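PDB 5ZQI: alginate lyase AlgAT5 from Defluviitalea, which probably cleaves the glycosidic bonds of alginate by beta-elimination, as a lyase of polysaccharide lyase family 7 with a beta-sandwich fold. Local coordinates for residues A[91-96]-A[100-105]. Sequence-based numbering, arbitrary orientation. Where two conformers were deposited one is given.
Sequences EYFHVN and DAVVFK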
loop_
_atom_site.group_PDB
_atom_site.type_symbol
_atom_site.label_atom_id
_atom_site.label_comp_id
_atom_site.label_asym_id
_atom_site.label_seq_id
_atom_site.Cartn_x
_atom_site.Cartn_y
_atom_site.Cartn_z
ATOM N N GLU A 91 -17.918 1.952 1.369
ATOM C CA GLU A 91 -17.209 3.018 0.665
ATOM C C GLU A 91 -15.700 2.831 0.608
ATOM O O GLU A 91 -15.078 3.148 -0.416
ATOM C CB GLU A 91 -17.495 4.373 1.317
ATOM C CG GLU A 91 -16.927 5.561 0.529
ATOM C CD GLU A 91 -17.446 6.892 0.996
ATOM O OE1 GLU A 91 -18.202 6.934 1.989
ATOM O OE2 GLU A 91 -17.095 7.909 0.352
ATOM N N TYR A 92 -15.081 2.350 1.681
ATOM C CA TYR A 92 -13.626 2.409 1.785
ATOM C C TYR A 92 -12.892 1.103 1.559
ATOM O O TYR A 92 -11.706 1.165 1.192
ATOM C CB TYR A 92 -13.216 2.981 3.172
ATOM C CG TYR A 92 -13.794 4.357 3.421
ATOM C CD1 TYR A 92 -13.497 5.417 2.580
ATOM C CD2 TYR A 92 -14.666 4.583 4.461
ATOM C CE1 TYR A 92 -14.031 6.664 2.797
ATOM C CE2 TYR A 92 -15.243 5.811 4.660
ATOM C CZ TYR A 92 -14.930 6.839 3.839
ATOM O OH TYR A 92 -15.493 8.066 4.088
ATOM N N PHE A 93 -13.550 -0.052 1.717
ATOM C CA PHE A 93 -12.836 -1.348 1.715
ATOM C C PHE A 93 -13.816 -2.465 1.358
ATOM O O PHE A 93 -14.512 -2.991 2.223
ATOM C CB PHE A 93 -12.180 -1.588 3.065
ATOM C CG PHE A 93 -11.447 -2.914 3.206
ATOM C CD1 PHE A 93 -10.220 -3.103 2.605
ATOM C CD2 PHE A 93 -11.981 -3.949 3.968
ATOM C CE1 PHE A 93 -9.542 -4.291 2.777
ATOM C CE2 PHE A 93 -11.318 -5.133 4.132
ATOM C CZ PHE A 93 -10.067 -5.305 3.537
ATOM N N HIS A 94 -13.890 -2.761 0.092
ATOM C CA HIS A 94 -14.906 -3.670 -0.414
ATOM C C HIS A 94 -14.562 -4.268 -1.741
ATOM O O HIS A 94 -13.742 -3.828 -2.379
ATOM C CB HIS A 94 -16.250 -2.881 -0.510
ATOM C CG HIS A 94 -16.280 -1.826 -1.524
ATOM N ND1 HIS A 94 -15.884 -0.558 -1.273
ATOM C CD2 HIS A 94 -16.580 -1.860 -2.823
ATOM C CE1 HIS A 94 -15.970 0.150 -2.374
ATOM N NE2 HIS A 94 -16.387 -0.615 -3.328
ATOM N N VAL A 95 -15.298 -5.323 -2.095
ATOM C CA VAL A 95 -15.065 -5.955 -3.391
ATOM C C VAL A 95 -15.707 -5.122 -4.498
ATOM O O VAL A 95 -16.824 -4.597 -4.347
ATOM C CB VAL A 95 -15.597 -7.399 -3.400
ATOM C CG1 VAL A 95 -15.379 -8.079 -4.761
ATOM C CG2 VAL A 95 -14.922 -8.205 -2.278
ATOM N N ASN A 96 -15.012 -5.022 -5.632
ATOM C CA ASN A 96 -15.520 -4.235 -6.738
ATOM C C ASN A 96 -16.744 -4.912 -7.374
ATOM O O ASN A 96 -17.118 -6.048 -7.054
ATOM C CB ASN A 96 -14.421 -3.990 -7.778
ATOM C CG ASN A 96 -13.890 -5.274 -8.441
ATOM O OD1 ASN A 96 -14.366 -6.376 -8.211
ATOM N ND2 ASN A 96 -12.913 -5.108 -9.310
ATOM N N ASP A 100 -13.755 -9.244 -8.542
ATOM C CA ASP A 100 -12.416 -9.798 -8.689
ATOM C C ASP A 100 -11.294 -8.915 -8.141
ATOM O O ASP A 100 -10.123 -9.221 -8.369
ATOM C CB ASP A 100 -12.125 -10.132 -10.161
ATOM C CG ASP A 100 -12.197 -8.944 -11.096
ATOM O OD1 ASP A 100 -12.462 -7.813 -10.684
ATOM O OD2 ASP A 100 -11.981 -9.187 -12.319
ATOM N N ALA A 101 -11.596 -7.845 -7.418
ATOM C CA ALA A 101 -10.560 -7.042 -6.787
ATOM C C ALA A 101 -11.138 -6.349 -5.568
ATOM O O ALA A 101 -12.353 -6.197 -5.434
ATOM C CB ALA A 101 -9.974 -6.011 -7.749
ATOM N N VAL A 102 -10.250 -5.939 -4.675
ATOM C CA VAL A 102 -10.626 -5.183 -3.481
ATOM C C VAL A 102 -10.336 -3.709 -3.711
ATOM O O VAL A 102 -9.209 -3.335 -4.066
ATOM C CB VAL A 102 -9.869 -5.683 -2.240
ATOM C CG1 VAL A 102 -10.238 -4.882 -0.997
ATOM C CG2 VAL A 102 -10.150 -7.146 -1.978
ATOM N N VAL A 103 -11.345 -2.885 -3.490
ATOM C CA VAL A 103 -11.279 -1.435 -3.612
ATOM C C VAL A 103 -10.833 -0.839 -2.284
ATOM O O VAL A 103 -11.411 -1.146 -1.230
ATOM C CB VAL A 103 -12.653 -0.873 -4.008
ATOM C CG1 VAL A 103 -12.594 0.675 -4.071
ATOM C CG2 VAL A 103 -13.133 -1.447 -5.307
ATOM N N PHE A 104 -9.785 -0.004 -2.337
ATOM C CA PHE A 104 -9.287 0.757 -1.190
ATOM C C PHE A 104 -9.476 2.232 -1.532
ATOM O O PHE A 104 -8.946 2.704 -2.543
ATOM C CB PHE A 104 -7.811 0.490 -0.903
ATOM C CG PHE A 104 -7.472 -0.929 -0.533
ATOM C CD1 PHE A 104 -7.359 -1.914 -1.511
ATOM C CD2 PHE A 104 -7.213 -1.272 0.782
ATOM C CE1 PHE A 104 -7.010 -3.207 -1.139
ATOM C CE2 PHE A 104 -6.874 -2.548 1.134
ATOM C CZ PHE A 104 -6.769 -3.517 0.181
ATOM N N LYS A 105 -10.166 2.970 -0.664
ATOM C CA LYS A 105 -10.411 4.401 -0.852
ATOM C C LYS A 105 -10.018 5.150 0.407
ATOM O O LYS A 105 -10.414 4.754 1.495
ATOM C CB LYS A 105 -11.891 4.670 -1.192
ATOM C CG LYS A 105 -12.258 6.149 -1.187
ATOM C CD LYS A 105 -13.695 6.368 -1.619
ATOM C CE LYS A 105 -14.099 7.827 -1.427
ATOM N NZ LYS A 105 -15.477 8.142 -1.865
#
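Phe93 and Phe104 meet on the buried face of a two-stranded antiparallel hairpin, where they form an offset edge-to-face pair. The edge of Phe93 is turned toward the face of Phe104, with the ring planes at 65° and Phe93 CE1 3.6 Å from Phe104 CE2. The same CE1 also touches Val102 CG1. Strand 120-127 of the other sheet closes this face, Cys121 meeting Phe93 and Leu123 meeting Phe104, which is how the interior of a beta-sandwich such as the PL7 lyase fold is filled. Strand 93-95 is an outermost strand of its sheet, and strand 102-107 ties it to strand 256-269. The opposite face carries partly exposed His94 over buried Val103, and its solvent side is the end with Glu91 and Lys105. His94 lays one ring face over Val103, whose CB lies 4.0 Å from the ring centroid in a CH-pi contact; with chi1 at 68°, the imidazole leans across to the neighbouring strand. Farther along, the fully extended Lys105 runs past Glu91 and reaches its carboxylate in a salt bridge, NZ to OE2 2.8 Å, on the anti lone pair. Asn96 N bonds Ala101 O at 2.9 Å, continuing the backbone ladder toward the turn. There, Asn96 OD1 accepts from Asp100 N in the carbonyl plane (3.0 Å) and Ala101 N above it (3.2 Å), with a weak bond from Gly99 N as well. Its ND2 donates to Asp100 OD1 (3.1 Å) and also to Glu260 on strand 256-269. Replacing Asn96 by alanine is likely to leave the N-H groups of Asp100 and Ala101 without this acceptor, and Asp100 and Glu260 without their shared amide donor.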